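GCN5-related N-acetyltransferase (Anabaena variabilis, PDB 2OZG) binds coenzyme A in a GNAT domain and probably transfers acetyl groups from acetyl-CoA to amines, perhaps those of aminoglycosides. Local coordinates at residues 51-54 with 59-62; 121-126 with 285-290; 227-232 with 250-255; 292-297 with 335-340. All blocks are in the same frame, centred on the assembly; numbering follows the deposited sequence.

Contact 1 of 4, residues 51-54 with 59-62; sequences RVIY and VAGG
A classic beta bulge interrupts the antiparallel hairpin of strands 50-55 and 58-72, in the GNAT domain that binds coenzyme A, at the point where Ala60 and Gly61 both face Ile53. Ile53 N donates an almost straight bond to Gly61 O (2.9 Å). In return Ile53 O receives Ala60 N at 2.8 Å and, more weakly, Gly61 N at 3.3 Å, so one carbonyl serves two successive amides. Beyond the bulge the register has slipped by one residue, and Tyr54 pairs with Val59. Val52, Tyr54 and Val59 project from the same face of the sheet. Val59 uses its two branches separately: CG1 meets Val52 CG1 at 3.9 Å, while CG2 comes obliquely to the Tyr54 ring, 3.6 Å from CE2. With CG beside the backbone N, a chi1 of -75° brings the ring of Tyr54 across to Val59 CG2, and its OH is hydrogen-bonded to Asn19. A serine in place of Tyr54 would probably open a gap beside Val59 CG2 and leave Asn19 without its hydroxyl mate. On the face of Ile53, CG2 lies 3.7 Å from Gly61 O. Both glycines are in keeping with the backbone: at Gly61 a CB would be jammed against the preceding carbonyl, and at Gly62 it would run into Arg51 O. The bonding is thus concentrated on the backbone N and O of Ile53, whose doubly used oxygen pins the bulge, while branched and aromatic side chains pack on the face beside it.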
# COMPACT_ATOMS: atom_id res chain seq x y z
N ARG A 51 -16.91 32.63 21.03
CA ARG A 51 -17.79 33.60 20.40
C ARG A 51 -18.74 32.79 19.57
O ARG A 51 -18.38 31.72 19.03
CB ARG A 51 -17.02 34.51 19.43
CG ARG A 51 -15.96 35.32 20.09
CD ARG A 51 -16.61 36.27 21.08
NE ARG A 51 -15.61 37.06 21.78
CZ ARG A 51 -15.04 36.71 22.92
NH1 ARG A 51 -15.35 35.60 23.57
NH2 ARG A 51 -14.14 37.51 23.42
N VAL A 52 -19.92 33.36 19.40
CA VAL A 52 -21.01 32.69 18.68
C VAL A 52 -21.57 33.57 17.61
O VAL A 52 -21.67 34.75 17.80
CB VAL A 52 -22.17 32.35 19.69
CG1 VAL A 52 -23.44 31.97 18.96
CG2 VAL A 52 -21.72 31.22 20.64
N ILE A 53 -21.95 32.99 16.47
CA ILE A 53 -22.71 33.72 15.45
C ILE A 53 -24.10 33.09 15.33
O ILE A 53 -24.24 31.86 15.32
CB ILE A 53 -21.98 33.79 14.08
CG1 ILE A 53 -22.72 34.70 13.11
CG2 ILE A 53 -21.79 32.44 13.45
CD1 ILE A 53 -22.05 34.77 11.78
N TYR A 54 -25.13 33.94 15.31
CA TYR A 54 -26.50 33.50 15.18
C TYR A 54 -27.01 33.86 13.81
O TYR A 54 -26.62 34.87 13.28
CB TYR A 54 -27.42 34.22 16.16
CG TYR A 54 -27.33 33.78 17.60
CD1 TYR A 54 -26.36 34.29 18.45
CD2 TYR A 54 -28.24 32.86 18.12
CE1 TYR A 54 -26.30 33.88 19.78
CE2 TYR A 54 -28.18 32.45 19.43
CZ TYR A 54 -27.21 32.95 20.26
OH TYR A 54 -27.17 32.52 21.56
N VAL A 59 -28.28 29.23 16.67
CA VAL A 59 -26.84 29.29 16.82
C VAL A 59 -26.31 28.68 15.55
O VAL A 59 -26.59 27.51 15.23
CB VAL A 59 -26.35 28.50 18.03
CG1 VAL A 59 -24.79 28.43 18.06
CG2 VAL A 59 -26.88 29.13 19.32
N ALA A 60 -25.54 29.45 14.80
CA ALA A 60 -25.05 28.96 13.49
C ALA A 60 -23.64 28.43 13.54
O ALA A 60 -23.21 27.62 12.69
CB ALA A 60 -25.15 30.09 12.45
N GLY A 61 -22.87 28.92 14.50
CA GLY A 61 -21.51 28.52 14.58
C GLY A 61 -20.75 29.41 15.53
O GLY A 61 -21.35 30.20 16.30
N GLY A 62 -19.43 29.30 15.48
CA GLY A 62 -18.60 30.05 16.37
C GLY A 62 -17.13 29.76 16.27
O GLY A 62 -16.67 29.06 15.39

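Contact 2 of 4, residues 121-126 with 285-290; sequences ATQRLY and RWMLRI. With COA (coenzyme A), chain C.
The start of helix 123-128 faces strand 279-290 without any backbone pairing, the nearest CA atoms being those of Tyr126 and Met287, 8.3 Å apart. One long side chain bridges that interval: Met287, present as selenomethionine. Its CG stands beside the backbone N (chi1 -68°) and the chain runs on extended, so that SE comes to 4.0 Å from Tyr126 CB, and a bend at the last torsion carries CE on to Gln123. There the methyl lies 3.6 Å from Gln123 CG, the two side chains crossing at about a right angle. A flexible, unbranched apolar chain suits the place, because it can follow the aliphatic part of a glutamine and the CB of a tyrosine at once. The amide of Gln123 finds its hydrogen bonds elsewhere: its OE1 is bonded to Gln133 and to Gln276 of the second subunit. Tyr126 turns its ring toward the cofactor, with C3P of coenzyme A in the ring plane at its edge. Leu125 CD2 lies 3.8 Å above one face of that ring, toward the rim. Leu125 itself touches the ribose, its CB 3.3 Å from O4B of coenzyme A. Glu275 of the second subunit accepts from the hydroxyl of Thr122 and from Gln123 N, bringing another chain to the rim of the pocket. Across the two segments the contact has no hydrogen bond and thus depends on shape; the polar groups of Thr122 and Gln123 find partners in Gln133 and in the second subunit.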
# COMPACT_ATOMS: atom_id res chain seq x y z
N ALA A 121 -8.41 25.87 7.48
CA ALA A 121 -8.81 24.57 6.85
C ALA A 121 -8.97 24.87 5.37
O ALA A 121 -8.82 24.00 4.53
CB ALA A 121 -10.11 24.07 7.44
N THR A 122 -9.25 26.13 5.07
CA THR A 122 -9.42 26.61 3.72
C THR A 122 -8.97 28.08 3.68
O THR A 122 -9.45 28.93 4.43
CB THR A 122 -10.86 26.40 3.21
OG1 THR A 122 -11.05 27.13 1.97
CG2 THR A 122 -11.87 26.86 4.28
N GLN A 123 -8.03 28.37 2.78
CA GLN A 123 -7.43 29.70 2.67
C GLN A 123 -8.35 30.80 2.13
O GLN A 123 -8.26 31.95 2.60
CB GLN A 123 -6.17 29.63 1.78
CG GLN A 123 -5.10 28.89 2.43
CD GLN A 123 -3.77 28.95 1.75
OE1 GLN A 123 -2.77 28.93 2.45
NE2 GLN A 123 -3.73 29.05 0.40
N ARG A 124 -9.22 30.46 1.18
CA ARG A 124 -10.05 31.45 0.46
C ARG A 124 -10.84 32.28 1.45
O ARG A 124 -10.93 33.50 1.32
CB ARG A 124 -10.97 30.74 -0.54
CG ARG A 124 -11.82 31.63 -1.48
CD ARG A 124 -12.90 30.78 -2.30
N LEU A 125 -11.44 31.62 2.42
CA LEU A 125 -12.21 32.30 3.46
C LEU A 125 -11.40 33.37 4.21
O LEU A 125 -11.77 34.56 4.30
CB LEU A 125 -12.74 31.27 4.45
CG LEU A 125 -13.27 31.81 5.81
CD1 LEU A 125 -14.47 32.65 5.51
CD2 LEU A 125 -13.64 30.68 6.74
N TYR A 126 -10.28 32.95 4.78
CA TYR A 126 -9.47 33.89 5.56
C TYR A 126 -8.82 35.01 4.75
O TYR A 126 -8.68 36.08 5.24
CB TYR A 126 -8.52 33.13 6.42
CG TYR A 126 -9.25 32.17 7.31
CD1 TYR A 126 -9.95 32.62 8.41
CD2 TYR A 126 -9.23 30.79 7.06
CE1 TYR A 126 -10.61 31.73 9.25
CE2 TYR A 126 -9.90 29.90 7.87
CZ TYR A 126 -10.58 30.37 8.96
OH TYR A 126 -11.22 29.54 9.79
N ARG A 285 1.25 25.97 6.44
CA ARG A 285 1.47 27.36 6.66
C ARG A 285 0.31 27.94 7.42
O ARG A 285 -0.82 27.82 7.03
CB ARG A 285 1.72 28.13 5.38
CG ARG A 285 2.99 27.72 4.71
CD ARG A 285 3.16 28.40 3.35
NE ARG A 285 4.36 27.89 2.73
CZ ARG A 285 4.68 28.05 1.46
NH1 ARG A 285 3.91 28.78 0.66
NH2 ARG A 285 5.77 27.46 0.98
N TRP A 286 0.63 28.58 8.54
CA TRP A 286 -0.33 29.36 9.24
C TRP A 286 -0.40 30.76 8.65
O TRP A 286 0.52 31.23 7.94
CB TRP A 286 -0.05 29.37 10.74
CG TRP A 286 1.35 29.41 11.17
CD1 TRP A 286 2.16 28.33 11.42
CD2 TRP A 286 2.13 30.56 11.48
NE1 TRP A 286 3.40 28.76 11.83
CE2 TRP A 286 3.39 30.11 11.94
CE3 TRP A 286 1.89 31.95 11.41
CZ2 TRP A 286 4.39 30.99 12.34
CZ3 TRP A 286 2.87 32.81 11.82
CH2 TRP A 286 4.12 32.32 12.28
N MSE A 287 -1.49 31.44 9.00
CA MSE A 287 -1.75 32.73 8.45
C MSE A 287 -1.79 33.77 9.49
O MSE A 287 -2.12 33.50 10.65
CB MSE A 287 -3.07 32.67 7.75
CG MSE A 287 -3.11 31.80 6.51
SE MSE A 287 -4.85 31.94 5.56
CE MSE A 287 -4.20 32.17 3.69
N LEU A 288 -1.53 34.99 9.06
CA LEU A 288 -1.52 36.16 9.96
C LEU A 288 -2.33 37.32 9.37
O LEU A 288 -2.32 37.54 8.17
CB LEU A 288 -0.06 36.63 10.16
CG LEU A 288 0.17 37.77 11.18
CD1 LEU A 288 1.32 37.56 12.15
CD2 LEU A 288 0.30 39.14 10.46
N ARG A 289 -3.03 38.04 10.24
CA ARG A 289 -3.74 39.21 9.86
C ARG A 289 -3.09 40.39 10.58
O ARG A 289 -2.92 40.36 11.82
CB ARG A 289 -5.22 39.10 10.25
CG ARG A 289 -6.20 39.78 9.20
CD ARG A 289 -6.18 41.28 9.15
NE ARG A 289 -7.18 41.74 8.17
CZ ARG A 289 -7.40 43.00 7.87
NH1 ARG A 289 -6.69 43.97 8.44
NH2 ARG A 289 -8.29 43.29 6.94
N ILE A 290 -2.68 41.39 9.82
CA ILE A 290 -2.25 42.66 10.43
C ILE A 290 -3.52 43.41 10.79
O ILE A 290 -4.22 43.92 9.92
CB ILE A 290 -1.41 43.49 9.47
CG1 ILE A 290 -0.17 42.69 9.03
CG2 ILE A 290 -1.09 44.88 10.06
CD1 ILE A 290 1.01 42.65 9.99
N1A COA C . -13.14 25.63 0.83
C2A COA C . -12.79 26.77 0.22
N3A COA C . -13.43 27.94 0.46
C4A COA C . -14.47 27.96 1.34
C5A COA C . -14.87 26.79 1.98
C6A COA C . -14.17 25.60 1.70
N6A COA C . -14.47 24.41 2.27
N7A COA C . -15.92 27.14 2.77
C8A COA C . -16.15 28.47 2.61
N9A COA C . -15.25 28.96 1.74
C1B COA C . -15.07 30.35 1.23
C2B COA C . -16.09 30.69 0.14
O2B COA C . -15.67 30.28 -1.17
C3B COA C . -16.27 32.20 0.32
O3B COA C . -15.49 32.96 -0.61
P3B COA C . -16.19 33.58 -1.95
O7A COA C . -16.95 34.79 -1.43
O8A COA C . -15.00 33.84 -2.87
O9A COA C . -17.14 32.51 -2.47
C4B COA C . -15.86 32.51 1.76
O4B COA C . -15.21 31.33 2.27
C5B COA C . -17.05 32.89 2.63
O5B COA C . -17.92 31.75 2.75
P1A COA C . -18.94 31.52 4.00
O1A COA C . -18.81 32.65 4.99
O2A COA C . -20.32 31.21 3.41
O3A COA C . -18.36 30.12 4.62
P2A COA C . -19.28 28.98 5.36
O4A COA C . -20.27 29.73 6.25
O5A COA C . -19.84 28.06 4.28
O6A COA C . -18.15 28.18 6.28
CBP COA C . -16.77 26.19 7.16
CCP COA C . -18.05 26.73 6.48
CDP COA C . -16.32 27.27 8.13
CEP COA C . -15.70 26.16 6.07
CAP COA C . -17.11 24.80 7.88
OAP COA C . -17.27 24.94 9.33
C9P COA C . -16.28 23.50 7.67
O9P COA C . -16.46 22.70 6.61
N8P COA C . -15.41 23.00 8.57
C7P COA C . -14.85 23.42 9.85
C6P COA C . -13.36 23.42 9.54
C5P COA C . -12.86 24.84 9.28
O5P COA C . -13.46 25.59 8.52
N4P COA C . -11.74 25.21 9.90
C3P COA C . -11.06 26.50 9.79
C2P COA C . -9.93 26.45 10.78
S1P COA C . -10.56 26.49 12.51

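Contact 3 of 4, residues 227-232 with 250-255; sequences SILRIR and ANHRSQ. With COA (coenzyme A), chain B.
Leu229 and His252 make the close-packed part of this contact. From strand 227-236, CD1 of Leu229 reaches over one face of the imidazole, 3.6 Å from His252 CD2 and 21° off the ring normal: a CH-pi contact in which the two side chains cross at about a right angle. CG of Leu229 is anti to the backbone N (chi1 -178°), which extends the side chain toward the ring. The ring's rotation is held by ND1, hydrogen-bonded to the backbone O of Phe248, whose own ring meets the imidazole edge-to-face. A flat group with a polar rim therefore suits the place, since its face can meet a leucine methyl while its nitrogen binds a carbonyl. A second link is slighter, a single hydrogen bond of 3.2 Å from Ser227 OG to Gln255 O. By contrast, the far side of the loop is more exposed and turns to another molecule. There the guanidinium of Arg253 has N6A of a coenzyme A over one face, 3.4 Å above its plane. Arg253 NH1 also donates to Ala250 O and Asn251 OD1, each 3.2 Å away, and both acceptors lie near the guanidinium plane. That cofactor is gripped by backbone amides of the third subunit, among them Gly93 and Gly95. The loop contains a type I beta turn, Ala250 to Arg253, and the whole is a helix-to-strand connection packed on a neighbouring strand of the second GNAT domain, at a subunit interface.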
# COMPACT_ATOMS: atom_id res chain seq x y z
N SER A 227 6.02 1.02 15.81
CA SER A 227 6.01 1.87 16.98
C SER A 227 6.51 3.27 16.68
O SER A 227 7.38 3.51 15.86
CB SER A 227 6.77 1.25 18.13
OG SER A 227 8.12 1.10 17.78
N ILE A 228 5.94 4.21 17.38
CA ILE A 228 6.28 5.61 17.13
C ILE A 228 6.32 6.41 18.41
O ILE A 228 5.52 6.20 19.33
CB ILE A 228 5.25 6.19 16.16
CG1 ILE A 228 5.58 7.60 15.77
CG2 ILE A 228 3.82 6.19 16.79
CD1 ILE A 228 4.90 8.00 14.42
N LEU A 229 7.29 7.29 18.47
CA LEU A 229 7.44 8.18 19.57
C LEU A 229 7.18 9.53 18.99
O LEU A 229 7.88 9.97 18.06
CB LEU A 229 8.84 8.05 20.16
CG LEU A 229 9.15 8.89 21.39
CD1 LEU A 229 10.24 8.22 22.25
CD2 LEU A 229 9.50 10.32 21.10
N ARG A 230 6.17 10.21 19.49
CA ARG A 230 5.79 11.52 18.92
C ARG A 230 6.19 12.63 19.88
O ARG A 230 5.61 12.75 20.97
CB ARG A 230 4.29 11.57 18.67
CG ARG A 230 3.72 10.40 17.85
CD ARG A 230 2.20 10.59 17.63
NE ARG A 230 1.58 9.44 16.96
CZ ARG A 230 1.48 9.31 15.64
NH1 ARG A 230 2.01 10.19 14.83
NH2 ARG A 230 0.90 8.24 15.11
N ILE A 231 7.21 13.43 19.51
CA ILE A 231 7.65 14.52 20.32
C ILE A 231 6.70 15.71 20.08
O ILE A 231 6.65 16.25 18.98
CB ILE A 231 9.10 14.91 20.01
CG1 ILE A 231 10.06 13.75 20.35
CG2 ILE A 231 9.50 16.14 20.79
CD1 ILE A 231 11.51 13.94 19.88
N ARG A 232 5.97 16.15 21.10
CA ARG A 232 5.03 17.27 20.91
C ARG A 232 5.61 18.61 21.25
O ARG A 232 5.11 19.61 20.76
CB ARG A 232 3.73 17.06 21.65
CG ARG A 232 3.88 16.68 23.08
CD ARG A 232 2.53 16.46 23.81
NE ARG A 232 1.73 15.37 23.27
CZ ARG A 232 0.49 15.09 23.70
NH1 ARG A 232 -0.08 15.81 24.66
NH2 ARG A 232 -0.18 14.10 23.18
N ALA A 250 18.08 8.37 20.19
CA ALA A 250 18.80 7.23 19.56
C ALA A 250 18.73 6.05 20.49
O ALA A 250 18.68 4.91 20.06
CB ALA A 250 20.26 7.57 19.33
N ASN A 251 18.67 6.32 21.80
CA ASN A 251 18.60 5.24 22.76
C ASN A 251 17.24 4.54 22.88
O ASN A 251 17.09 3.64 23.66
CB ASN A 251 19.22 5.65 24.12
CG ASN A 251 20.73 5.60 24.10
OD1 ASN A 251 21.31 4.80 23.37
ND2 ASN A 251 21.36 6.44 24.87
N HIS A 252 16.28 4.96 22.09
CA HIS A 252 14.97 4.29 22.02
C HIS A 252 14.87 3.30 20.83
O HIS A 252 13.83 2.67 20.64
CB HIS A 252 13.84 5.31 21.83
CG HIS A 252 13.46 6.03 23.08
ND1 HIS A 252 14.21 7.06 23.59
CD2 HIS A 252 12.40 5.87 23.91
CE1 HIS A 252 13.62 7.51 24.69
NE2 HIS A 252 12.53 6.81 24.91
N ARG A 253 15.98 3.09 20.15
CA ARG A 253 16.00 2.32 18.92
C ARG A 253 15.58 0.88 19.05
O ARG A 253 15.07 0.31 18.11
CB ARG A 253 17.36 2.39 18.27
CG ARG A 253 18.44 1.62 18.92
CD ARG A 253 19.78 2.00 18.32
NE ARG A 253 20.90 1.39 19.05
CZ ARG A 253 21.53 1.90 20.12
NH1 ARG A 253 21.20 3.10 20.64
NH2 ARG A 253 22.51 1.21 20.68
N SER A 254 15.77 0.28 20.20
CA SER A 254 15.33 -1.10 20.29
C SER A 254 13.83 -1.23 20.52
O SER A 254 13.32 -2.32 20.30
CB SER A 254 16.05 -1.84 21.38
OG SER A 254 15.68 -1.28 22.65
N GLN A 255 13.21 -0.14 21.06
CA GLN A 255 11.78 -0.08 21.43
C GLN A 255 10.86 0.69 20.47
O GLN A 255 9.65 0.48 20.47
CB GLN A 255 11.53 0.47 22.90
CG GLN A 255 12.08 1.87 23.39
CD GLN A 255 11.14 2.63 24.43
OE1 GLN A 255 9.91 2.78 24.21
NE2 GLN A 255 11.74 3.17 25.52
N1A COA B . 20.66 -2.14 19.97
C2A COA B . 21.82 -2.81 19.91
N3A COA B . 22.64 -2.94 20.98
C4A COA B . 22.28 -2.36 22.15
C5A COA B . 21.09 -1.65 22.26
C6A COA B . 20.27 -1.55 21.12
N6A COA B . 19.09 -0.89 21.10
N7A COA B . 21.03 -1.20 23.54
C8A COA B . 22.15 -1.62 24.19
N9A COA B . 22.90 -2.33 23.33
C1B COA B . 24.21 -3.01 23.55
C2B COA B . 25.37 -2.02 23.52
O2B COA B . 25.85 -1.77 22.18
C3B COA B . 26.38 -2.67 24.46
O3B COA B . 27.40 -3.41 23.76
P3B COA B . 28.87 -2.75 23.51
O7A COA B . 29.56 -2.88 24.86
O8A COA B . 29.43 -3.57 22.36
O9A COA B . 28.62 -1.29 23.15
C4B COA B . 25.58 -3.59 25.38
O4B COA B . 24.26 -3.69 24.82
C5B COA B . 25.51 -3.07 26.81
O5B COA B . 24.78 -1.83 26.82
P1A COA B . 23.99 -1.25 28.12
O1A COA B . 24.14 -2.22 29.27
O2A COA B . 24.44 0.20 28.31
O3A COA B . 22.45 -1.22 27.57
P2A COA B . 21.32 -0.13 28.03
O4A COA B . 21.48 0.05 29.54
O5A COA B . 21.48 1.11 27.14
O6A COA B . 19.91 -0.93 27.67
CBP COA B . 17.61 -1.34 26.57
CCP COA B . 18.71 -0.36 27.06
CDP COA B . 17.67 -2.53 27.53
CEP COA B . 18.10 -1.87 25.23
CAP COA B . 16.20 -0.60 26.59
OAP COA B . 15.38 -0.96 27.75
C9P COA B . 15.23 -0.56 25.38
O9P COA B . 15.39 0.30 24.36
N8P COA B . 14.10 -1.30 25.28
C7P COA B . 13.45 -2.35 26.07
C6P COA B . 13.37 -3.47 25.05
C5P COA B . 14.46 -4.50 25.28
O5P COA B . 15.63 -4.16 25.44
N4P COA B . 14.10 -5.79 25.28
C3P COA B . 14.98 -6.94 25.45
C2P COA B . 14.07 -8.14 25.50
S1P COA B . 13.09 -8.16 27.06

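Contact 4 of 4, residues 292-297 with 335-340; sequences NVCKAL and SEVTKG
In the sterol carrier protein domain, helix 293-299 packs against strand 334-339, an outermost strand of its five-stranded sheet within the chain. The two short segments run nearly antiparallel, at 167°, with axes 8.0 Å apart. The apolar contacts centre on Val337, whose two branches part to meet successive turns of the helix: in the conformer given, CG1 touches Cys294 SG at 3.7 Å, and CG2 touches Leu297 CB at the same distance. A beta-branched residue suits a strand and offers two methyls to the helix at once, while the small side chain of Cys294 lets the backbones come close, with CA atoms of Cys294 and Val337 only 5.8 Å apart. Hydrogen bonding is of two kinds. Asn292 is the N-cap, its OD1 accepting from Lys295 N at 2.9 Å in an almost straight bond. Across the contact, Ser335 offers a small hydroxyl to Leu297 O, which also accepts from Tyr302 OH; nearby, Val337 N donates to Glu298. Replacing Ser335 by an alanine would probably leave Leu297 O with one donor fewer and cost the hydrogen bond joining residues 292-297 to 335-340. Ser335 OG meets Leu297 O at 2.8 Å from above the carbonyl plane, 49° out of it.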
# COMPACT_ATOMS: atom_id res chain seq x y z
N ASN A 292 -3.71 46.01 13.16
CA ASN A 292 -3.33 47.44 13.27
C ASN A 292 -1.92 47.66 12.69
O ASN A 292 -0.93 47.20 13.25
CB ASN A 292 -3.42 47.91 14.70
CG ASN A 292 -3.27 49.41 14.80
OD1 ASN A 292 -2.22 49.98 14.47
ND2 ASN A 292 -4.33 50.05 15.20
N VAL A 293 -1.85 48.32 11.55
CA VAL A 293 -0.56 48.48 10.88
C VAL A 293 0.48 49.17 11.75
O VAL A 293 1.60 48.70 11.85
CB VAL A 293 -0.70 49.26 9.51
CG1 VAL A 293 0.65 49.72 8.94
CG2 VAL A 293 -1.38 48.39 8.49
N CYS A 294 0.10 50.30 12.37
CA CYS A 294 1.03 51.07 13.20
C CYS A 294 1.49 50.28 14.40
O CYS A 294 2.68 50.15 14.65
CB CYS A 294 0.40 52.38 13.69
SG CYS A 294 -0.09 53.47 12.37
N LYS A 295 0.54 49.77 15.17
CA LYS A 295 0.90 49.06 16.37
C LYS A 295 1.68 47.77 16.08
O LYS A 295 2.61 47.43 16.79
CB LYS A 295 -0.32 48.79 17.22
CG LYS A 295 -1.09 50.03 17.68
CD LYS A 295 -0.31 50.91 18.66
N ALA A 296 1.32 47.05 15.03
CA ALA A 296 2.02 45.81 14.68
C ALA A 296 3.50 46.10 14.36
O ALA A 296 4.40 45.44 14.89
CB ALA A 296 1.37 45.11 13.52
N LEU A 297 3.73 47.12 13.54
CA LEU A 297 5.08 47.51 13.14
C LEU A 297 5.90 48.07 14.32
O LEU A 297 7.10 47.77 14.41
CB LEU A 297 5.04 48.52 12.01
CG LEU A 297 4.58 47.90 10.69
CD1 LEU A 297 4.25 48.98 9.64
CD2 LEU A 297 5.62 46.90 10.17
N SER A 335 11.34 50.68 15.74
CA SER A 335 10.64 51.46 14.75
C SER A 335 9.74 52.54 15.36
O SER A 335 9.40 52.54 16.53
CB SER A 335 9.78 50.59 13.86
OG SER A 335 8.72 50.05 14.61
N GLU A 336 9.40 53.49 14.51
CA GLU A 336 8.43 54.52 14.79
C GLU A 336 7.68 54.60 13.46
O GLU A 336 8.30 54.59 12.38
CB GLU A 336 9.07 55.84 15.16
CG GLU A 336 8.05 56.90 15.47
CD GLU A 336 8.65 58.28 15.78
OE1 GLU A 336 9.89 58.34 16.01
OE2 GLU A 336 7.87 59.28 15.78
N VAL A 337 6.36 54.61 13.54
CA VAL A 337 5.51 54.66 12.38
C VAL A 337 4.70 55.95 12.48
O VAL A 337 4.16 56.25 13.54
CB VAL A 337 4.57 53.48 12.35
CG1 VAL A 337 3.44 53.73 11.33
CG2 VAL A 337 5.34 52.21 12.06
N THR A 338 4.68 56.72 11.39
CA THR A 338 3.91 57.98 11.32
C THR A 338 3.06 57.90 10.07
O THR A 338 3.34 57.11 9.17
CB THR A 338 4.82 59.24 11.24
OG1 THR A 338 5.80 59.04 10.22
CG2 THR A 338 5.55 59.49 12.54
N LYS A 339 2.03 58.73 9.98
CA LYS A 339 1.18 58.72 8.81
C LYS A 339 1.77 59.58 7.69
O LYS A 339 2.42 60.60 7.93
CB LYS A 339 -0.23 59.22 9.15
CG LYS A 339 -1.04 58.31 10.05
CD LYS A 339 -2.35 59.02 10.52
N GLY A 340 1.55 59.15 6.46
CA GLY A 340 1.98 59.92 5.29
C GLY A 340 3.12 59.31 4.51
O GLY A 340 3.37 58.11 4.55

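In the fold
Along the chain, contact 1 comes first, and contact 4 follows contact 2. Contact 2 joins the first GNAT domain to strand 279-290 of the second, and the chain between its segments includes all of contact 3. Contacts 1 and 2 lie in the coenzyme-A-binding part, their centres about 20 Å apart. Contact 3 is far from both, about 33 Å from contact 2 between centres, and packs beside the third subunit and its cofactor. Contact 4 belongs to the sterol carrier protein domain, yet touches contact 2, where Ile290 CG2 and Ala296 CB are 4.2 Å apart. Strand 279-290 thus links the cofactor-binding region directly to the C-terminal domain.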